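Local coordinates for esterase LipW (Mycobacterium marinum, PDB 3QH4), which probably hydrolyses ester substrates with strict selectivity, acting as a mycobacterial esterase of the alpha/beta hydrolase family, at residues Q269-L272 / S277-L280; G174-A179 / G246-L251; V187-L192 / G308-D313. All coordinates share one frame; numbering follows the deposited sequence.

Three contacts of LipW pack helices or loops around neighbouring strands 189-193, 250-255 and 278-283 of its alpha/beta hydrolase sheet. Interaction 2 closes first along the chain, then interaction 1; interaction 3 opens before interaction 2 has closed and ends after interaction 1, at residue 313. The last helix, 298-315, thus packs on strand 189-193, which lies more than a hundred residues before it in the sequence. Interactions 1 and 2 bring helices 261-273 and 167-181 to one face, whereas interaction 3 lays helix 298-315 on the opposite face. Their centres lie about 11 to 13 Å apart. Backbone ladders join strand 250-255 to both neighbours, linking the three contacts through one parallel part of the sheet.

Interaction 1: residues Q269-L272 / S277-L280; sequences QRLL and STEL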
loop_
_atom_site.group_PDB
_atom_site.type_symbol
_atom_site.label_atom_id
_atom_site.label_comp_id
_atom_site.label_asym_id
_atom_site.label_seq_id
_atom_site.Cartn_x
_atom_site.Cartn_y
_atom_site.Cartn_z
ATOM N N GLN A 269 -17.939 -1.035 3.848
ATOM C CA GLN A 269 -19.399 -0.973 3.899
ATOM C C GLN A 269 -19.863 0.318 3.203
ATOM O O GLN A 269 -20.844 0.306 2.463
ATOM C CB GLN A 269 -19.875 -1.010 5.356
ATOM C CG GLN A 269 -21.322 -0.605 5.524
ATOM C CD GLN A 269 -22.276 -1.676 5.085
ATOM O OE1 GLN A 269 -22.788 -1.663 3.929
ATOM N NE2 GLN A 269 -22.543 -2.617 5.984
ATOM N N ARG A 270 -19.124 1.406 3.403
ATOM C CA ARG A 270 -19.492 2.669 2.764
ATOM C C ARG A 270 -19.311 2.620 1.251
ATOM O O ARG A 270 -20.140 3.153 0.523
ATOM C CB ARG A 270 -18.723 3.826 3.405
ATOM C CG ARG A 270 -19.136 3.991 4.855
ATOM C CD ARG A 270 -18.952 5.436 5.333
ATOM N NE ARG A 270 -17.590 5.923 5.142
ATOM C CZ ARG A 270 -17.265 6.997 4.420
ATOM N NH1 ARG A 270 -15.999 7.356 4.343
ATOM N NH2 ARG A 270 -18.198 7.729 3.798
ATOM N N LEU A 271 -18.245 1.971 0.779
ATOM C CA LEU A 271 -18.069 1.786 -0.670
ATOM C C LEU A 271 -19.267 1.030 -1.251
ATOM O O LEU A 271 -19.880 1.464 -2.230
ATOM C CB LEU A 271 -16.779 1.030 -0.977
ATOM C CG LEU A 271 -15.458 1.804 -0.788
ATOM C CD1 LEU A 271 -14.280 0.810 -0.915
ATOM C CD2 LEU A 271 -15.332 2.934 -1.845
ATOM N N LEU A 272 -19.597 -0.087 -0.618
ATOM C CA LEU A 272 -20.746 -0.888 -1.045
ATOM C C LEU A 272 -22.040 -0.070 -1.022
ATOM O O LEU A 272 -22.846 -0.128 -1.968
ATOM C CB LEU A 272 -20.845 -2.136 -0.161
ATOM C CG LEU A 272 -19.697 -3.098 -0.447
ATOM C CD1 LEU A 272 -19.546 -4.105 0.732
ATOM C CD2 LEU A 272 -19.923 -3.843 -1.780
ATOM N N SER A 277 -18.474 -1.367 -6.756
ATOM C CA SER A 277 -18.279 -2.825 -6.739
ATOM C C SER A 277 -17.041 -3.102 -5.890
ATOM O O SER A 277 -15.945 -2.626 -6.191
ATOM C CB SER A 277 -18.111 -3.403 -8.142
ATOM O OG SER A 277 -17.920 -4.811 -8.063
ATOM N N THR A 278 -17.227 -3.865 -4.825
ATOM C CA THR A 278 -16.168 -4.055 -3.823
ATOM C C THR A 278 -16.022 -5.526 -3.470
ATOM O O THR A 278 -17.018 -6.224 -3.152
ATOM C CB THR A 278 -16.512 -3.246 -2.520
ATOM O OG1 THR A 278 -16.701 -1.872 -2.883
ATOM C CG2 THR A 278 -15.335 -3.291 -1.502
ATOM N N GLU A 279 -14.780 -5.992 -3.540
ATOM C CA GLU A 279 -14.443 -7.323 -3.023
ATOM C C GLU A 279 -13.693 -7.084 -1.728
ATOM O O GLU A 279 -12.726 -6.308 -1.686
ATOM C CB GLU A 279 -13.591 -8.086 -4.045
ATOM C CG GLU A 279 -13.199 -9.477 -3.535
ATOM C CD GLU A 279 -12.817 -10.437 -4.647
ATOM O OE1 GLU A 279 -12.200 -9.983 -5.616
ATOM O OE2 GLU A 279 -13.144 -11.648 -4.553
ATOM N N LEU A 280 -14.124 -7.752 -0.662
ATOM C CA LEU A 280 -13.526 -7.528 0.649
ATOM C C LEU A 280 -13.098 -8.856 1.230
ATOM O O LEU A 280 -13.848 -9.816 1.164
ATOM C CB LEU A 280 -14.559 -6.894 1.595
ATOM C CG LEU A 280 -14.293 -6.956 3.109
ATOM C CD1 LEU A 280 -13.112 -6.036 3.464
ATOM C CD2 LEU A 280 -15.568 -6.560 3.882
#
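Thr278, at the start of strand 278-283, presses its branched side chain against Leu271 and Leu272 near the end of helix 261-273, and the whole contact can be read from this one residue. Its CB is the first atom to touch: Leu272 reaches over with one methyl, CD2, to 3.5 Å from Thr278 CB, the leucine CG following at 3.8 Å. From CB the side chain forks. The hydroxyl branch lies beside the backbone N (chi1 -56°), which turns OG1 back along its own chain, where it is hydrogen-bonded to the carbonyl O of Val276. In that position Thr278 OG1 also sits 3.5 Å from Leu271 CB, a van der Waals contact, with the two side chains at about a right angle. The methyl branch, anti to the backbone N, is more loosely placed: Thr278 CG2 comes to 4.3 Å of Leu271 CD1. Leu271 itself is buried and continues onto Thr250 of the adjoining strand, whereas Leu272 is exposed. The contact lies where helix 261-273 of a beta-alpha-beta unit, which connects parallel strands 250-255 and 278-283, leads back into the second of them. Because the Thr278 hydroxyl is already bonded to Val276 O, what it offers the helix is chiefly bulk: leucine carbons meet the threonine CB and the flank of its hydroxyl, van der Waals contacts with no polar bond between the segments.

Interaction 2: residues G174-A179 / G246-L251; sequences GLAHGA and GLPATL
This is a small apolar contact between helix 167-181 and the loop leading into strand 250-255, on the face of the central sheet that the helix covers; Ala176, His177, Leu247 and Pro248 make it. Its centre is the methyl of Ala176, which points to the loop and meets the proline ring along one side, Ala176 CB lying 3.8 Å from both CG and CD of Pro248. The backbones are closest between Ala176 CA and Leu247 CA, 6.4 Å apart. Leu247 arrives by a different route. Its backbone runs past the helix, but CG lies beside the backbone N (chi1 -67°) and one methyl, CD2, reaches the helix surface, 3.7 Å from Ala176 O and equally 3.7 Å from His177 CA. The leucine thus rests on main chain more than on side chains: the imidazole of His177 is directed elsewhere, its side chain touching Arg241. On its other side Leu247 packs against Tyr267 and Leu271 of helix 261-273, so it wedges between two helices of the same layer. Behind the proline, Thr250 OG1 donates a 2.9 Å bond to Pro248 O, the C=O to donor angle being 151° with the donor tilted 17° from the carbonyl plane; Gln190 NE2 adds a weak second bond to that oxygen. Across the interface the contacts are van der Waals, partly onto a backbone carbonyl, while Pro248 O is satisfied elsewhere, so packing and hydrogen bonding are divided between the helix side and the strand side of the loop.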
loop_
_atom_site.group_PDB
_atom_site.type_symbol
_atom_site.label_atom_id
_atom_site.label_comp_id
_atom_site.label_asym_id
_atom_site.label_seq_id
_atom_site.Cartn_x
_atom_site.Cartn_y
_atom_site.Cartn_z
ATOM N N GLY A 174 -6.135 8.134 -2.623
ATOM C CA GLY A 174 -6.112 9.533 -3.094
ATOM C C GLY A 174 -6.092 9.638 -4.609
ATOM O O GLY A 174 -6.806 10.458 -5.204
ATOM N N LEU A 175 -5.300 8.783 -5.255
ATOM C CA LEU A 175 -5.284 8.715 -6.703
ATOM C C LEU A 175 -6.667 8.298 -7.220
ATOM O O LEU A 175 -7.173 8.882 -8.175
ATOM C CB LEU A 175 -4.228 7.728 -7.219
ATOM C CG LEU A 175 -2.770 8.018 -6.807
ATOM C CD1 LEU A 175 -1.856 6.960 -7.409
ATOM C CD2 LEU A 175 -2.351 9.436 -7.304
ATOM N N ALA A 176 -7.272 7.290 -6.589
ATOM C CA ALA A 176 -8.626 6.872 -7.001
ATOM C C ALA A 176 -9.637 8.030 -6.922
ATOM O O ALA A 176 -10.497 8.163 -7.808
ATOM C CB ALA A 176 -9.106 5.707 -6.154
ATOM N N HIS A 177 -9.541 8.840 -5.868
ATOM C CA HIS A 177 -10.444 9.995 -5.724
ATOM C C HIS A 177 -10.207 11.031 -6.811
ATOM O O HIS A 177 -11.170 11.564 -7.362
ATOM C CB HIS A 177 -10.330 10.679 -4.363
ATOM C CG HIS A 177 -10.864 12.080 -4.371
ATOM N ND1 HIS A 177 -12.204 12.362 -4.551
ATOM C CD2 HIS A 177 -10.236 13.277 -4.274
ATOM C CE1 HIS A 177 -12.378 13.673 -4.551
ATOM N NE2 HIS A 177 -11.204 14.249 -4.365
ATOM N N GLY A 178 -8.934 11.329 -7.105
ATOM C CA GLY A 178 -8.583 12.233 -8.200
ATOM C C GLY A 178 -9.108 11.776 -9.553
ATOM O O GLY A 178 -9.619 12.592 -10.340
ATOM N N ALA A 179 -9.007 10.481 -9.841
ATOM C CA ALA A 179 -9.597 9.955 -11.063
ATOM C C ALA A 179 -11.126 10.134 -11.057
ATOM O O ALA A 179 -11.695 10.558 -12.086
ATOM C CB ALA A 179 -9.212 8.464 -11.282
ATOM N N GLY A 246 -18.976 6.636 -7.275
ATOM C CA GLY A 246 -18.168 6.893 -8.459
ATOM C C GLY A 246 -16.699 6.519 -8.360
ATOM O O GLY A 246 -15.965 6.616 -9.365
ATOM N N LEU A 247 -16.256 6.112 -7.173
ATOM C CA LEU A 247 -14.900 5.568 -7.043
ATOM C C LEU A 247 -14.770 4.253 -7.819
ATOM O O LEU A 247 -15.785 3.571 -8.061
ATOM C CB LEU A 247 -14.533 5.370 -5.569
ATOM C CG LEU A 247 -14.401 6.680 -4.786
ATOM C CD1 LEU A 247 -14.170 6.393 -3.294
ATOM C CD2 LEU A 247 -13.241 7.570 -5.325
ATOM N N PRO A 248 -13.535 3.910 -8.248
ATOM C CA PRO A 248 -13.311 2.684 -9.013
ATOM C C PRO A 248 -13.624 1.433 -8.199
ATOM O O PRO A 248 -13.478 1.439 -6.964
ATOM C CB PRO A 248 -11.816 2.710 -9.360
ATOM C CG PRO A 248 -11.256 3.932 -8.754
ATOM C CD PRO A 248 -12.301 4.687 -8.026
ATOM N N ALA A 249 -14.054 0.391 -8.910
ATOM C CA ALA A 249 -14.138 -0.955 -8.358
ATOM C C ALA A 249 -12.911 -1.266 -7.496
ATOM O O ALA A 249 -11.786 -0.862 -7.819
ATOM C CB ALA A 249 -14.271 -1.950 -9.472
ATOM N N THR A 250 -13.146 -1.959 -6.388
ATOM C CA THR A 250 -12.156 -2.059 -5.309
ATOM C C THR A 250 -11.949 -3.507 -4.854
ATOM O O THR A 250 -12.926 -4.281 -4.816
ATOM C CB THR A 250 -12.659 -1.223 -4.107
ATOM O OG1 THR A 250 -12.739 0.151 -4.506
ATOM C CG2 THR A 250 -11.712 -1.329 -2.867
ATOM N N LEU A 251 -10.687 -3.859 -4.552
ATOM C CA LEU A 251 -10.365 -5.024 -3.718
ATOM C C LEU A 251 -9.749 -4.447 -2.468
ATOM O O LEU A 251 -8.783 -3.680 -2.546
ATOM C CB LEU A 251 -9.366 -5.971 -4.383
ATOM C CG LEU A 251 -8.833 -7.046 -3.426
ATOM C CD1 LEU A 251 -9.944 -8.072 -3.002
ATOM C CD2 LEU A 251 -7.657 -7.788 -4.103
#

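Interaction 3: residues V187-L192 / G308-D313; sequences VIFQLL and GHALAD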
loop_
_atom_site.group_PDB
_atom_site.type_symbol
_atom_site.label_atom_id
_atom_site.label_comp_id
_atom_site.label_asym_id
_atom_site.label_seq_id
_atom_site.Cartn_x
_atom_site.Cartn_y
_atom_site.Cartn_z
ATOM N N VAL A 187 -9.262 5.782 -13.859
ATOM C CA VAL A 187 -8.701 4.606 -13.164
ATOM C C VAL A 187 -9.807 3.558 -13.072
ATOM O O VAL A 187 -10.909 3.864 -12.622
ATOM C CB VAL A 187 -8.221 5.011 -11.728
ATOM C CG1 VAL A 187 -7.991 3.783 -10.831
ATOM C CG2 VAL A 187 -6.912 5.860 -11.816
ATOM N N ILE A 188 -9.525 2.328 -13.508
ATOM C CA ILE A 188 -10.565 1.321 -13.577
ATOM C C ILE A 188 -10.633 0.396 -12.365
ATOM O O ILE A 188 -11.596 -0.374 -12.215
ATOM C CB ILE A 188 -10.492 0.467 -14.860
ATOM C CG1 ILE A 188 -9.224 -0.406 -14.884
ATOM C CG2 ILE A 188 -10.621 1.394 -16.115
ATOM C CD1 ILE A 188 -9.242 -1.454 -16.012
ATOM N N PHE A 189 -9.631 0.469 -11.491
ATOM C CA PHE A 189 -9.642 -0.422 -10.345
ATOM C C PHE A 189 -8.724 0.118 -9.278
ATOM O O PHE A 189 -7.685 0.709 -9.614
ATOM C CB PHE A 189 -9.147 -1.815 -10.746
ATOM C CG PHE A 189 -9.534 -2.897 -9.767
ATOM C CD1 PHE A 189 -10.799 -3.485 -9.834
ATOM C CD2 PHE A 189 -8.631 -3.331 -8.791
ATOM C CE1 PHE A 189 -11.158 -4.501 -8.934
ATOM C CE2 PHE A 189 -8.993 -4.316 -7.857
ATOM C CZ PHE A 189 -10.262 -4.911 -7.938
ATOM N N GLN A 190 -9.088 -0.098 -8.014
ATOM C CA GLN A 190 -8.172 0.226 -6.902
ATOM C C GLN A 190 -7.989 -0.988 -6.006
ATOM O O GLN A 190 -8.965 -1.629 -5.569
ATOM C CB GLN A 190 -8.650 1.451 -6.085
ATOM C CG GLN A 190 -10.012 1.316 -5.401
ATOM C CD GLN A 190 -10.378 2.560 -4.564
ATOM O OE1 GLN A 190 -9.526 3.181 -3.905
ATOM N NE2 GLN A 190 -11.640 2.964 -4.662
ATOM N N LEU A 191 -6.737 -1.262 -5.666
ATOM C CA LEU A 191 -6.428 -2.432 -4.831
ATOM C C LEU A 191 -5.788 -1.923 -3.547
ATOM O O LEU A 191 -4.714 -1.307 -3.577
ATOM C CB LEU A 191 -5.479 -3.370 -5.600
ATOM C CG LEU A 191 -5.107 -4.679 -4.904
ATOM C CD1 LEU A 191 -4.917 -5.770 -5.961
ATOM C CD2 LEU A 191 -3.832 -4.479 -4.076
ATOM N N LEU A 192 -6.515 -2.079 -2.447
ATOM C CA LEU A 192 -6.110 -1.487 -1.160
ATOM C C LEU A 192 -5.825 -2.634 -0.183
ATOM O O LEU A 192 -6.753 -3.247 0.388
ATOM C CB LEU A 192 -7.204 -0.560 -0.610
ATOM C CG LEU A 192 -7.760 0.498 -1.563
ATOM C CD1 LEU A 192 -8.912 1.256 -0.916
ATOM C CD2 LEU A 192 -6.670 1.495 -1.995
ATOM N N GLY A 308 -4.132 -11.089 -7.563
ATOM C CA GLY A 308 -3.870 -11.360 -8.989
ATOM C C GLY A 308 -5.152 -11.544 -9.773
ATOM O O GLY A 308 -5.309 -10.985 -10.856
ATOM N N HIS A 309 -6.090 -12.275 -9.193
ATOM C CA HIS A 309 -7.342 -12.580 -9.882
ATOM C C HIS A 309 -8.201 -11.320 -9.994
ATOM O O HIS A 309 -8.864 -11.123 -10.997
ATOM C CB HIS A 309 -8.076 -13.725 -9.182
ATOM C CG HIS A 309 -7.506 -15.080 -9.496
ATOM N ND1 HIS A 309 -7.316 -15.524 -10.796
ATOM C CD2 HIS A 309 -7.082 -16.084 -8.692
ATOM C CE1 HIS A 309 -6.799 -16.741 -10.773
ATOM N NE2 HIS A 309 -6.638 -17.101 -9.510
ATOM N N ALA A 310 -8.156 -10.463 -8.975
ATOM C CA ALA A 310 -8.981 -9.247 -8.947
ATOM C C ALA A 310 -8.551 -8.307 -10.046
ATOM O O ALA A 310 -9.382 -7.820 -10.830
ATOM C CB ALA A 310 -8.894 -8.548 -7.578
ATOM N N LEU A 311 -7.242 -8.087 -10.135
ATOM C CA LEU A 311 -6.694 -7.246 -11.175
ATOM C C LEU A 311 -6.862 -7.893 -12.529
ATOM O O LEU A 311 -7.233 -7.225 -13.469
ATOM C CB LEU A 311 -5.203 -6.969 -10.936
ATOM C CG LEU A 311 -4.871 -5.927 -9.884
ATOM C CD1 LEU A 311 -3.352 -5.920 -9.620
ATOM C CD2 LEU A 311 -5.409 -4.519 -10.304
ATOM N N ALA A 312 -6.607 -9.200 -12.634
ATOM C CA ALA A 312 -6.698 -9.836 -13.962
ATOM C C ALA A 312 -8.130 -9.733 -14.494
ATOM O O ALA A 312 -8.346 -9.522 -15.692
ATOM C CB ALA A 312 -6.255 -11.285 -13.906
ATOM N N ASP A 313 -9.108 -9.885 -13.612
ATOM C CA ASP A 313 -10.505 -9.788 -14.077
ATOM C C ASP A 313 -10.836 -8.369 -14.535
ATOM O O ASP A 313 -11.640 -8.185 -15.461
ATOM C CB ASP A 313 -11.497 -10.268 -13.020
ATOM C CG ASP A 313 -11.500 -11.799 -12.859
ATOM O OD1 ASP A 313 -10.895 -12.519 -13.691
ATOM O OD2 ASP A 313 -12.100 -12.278 -11.888
#
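Phe189 and Leu191, alternate residues of strand 189-193, meet Ala310 and Leu311 of helix 298-315 in a buried cluster of apolar side chains. The phenyl ring, carried out from the strand with CG anti to the backbone N (chi1 -161°), spans both helix residues: its tip, Phe189 CZ, is 3.9 Å from Ala310 CB, and Phe189 CD2 is 3.8 Å from Leu311 CD2. Ala310 O stands over one face, 4.1 Å above the ring plane and displaced toward the rim. Leu311 divides its fork: CD2 turns to Phe189, while CG and CD1 lie on Leu191 CD1, at 3.9 and 4.0 Å, the two leucines meeting nearly at right angles. Leu251 of the next strand touches Phe189, Leu191 and Ala310, adding to the packing on the tight side. The outer side is looser: His309 and Asp313 of the helix are exposed, and Ile188, though it leans toward the helix, stays without contact to it. Strand 189-192 and helix segment 308-313 run nearly antiparallel (171°), their axes 9.6 Å apart at closest approach. Leu191 lies near residues of a probable nucleophile elbow, and the whole is the familiar layering of the alpha/beta hydrolase fold, a C-terminal helix packed on the central sheet.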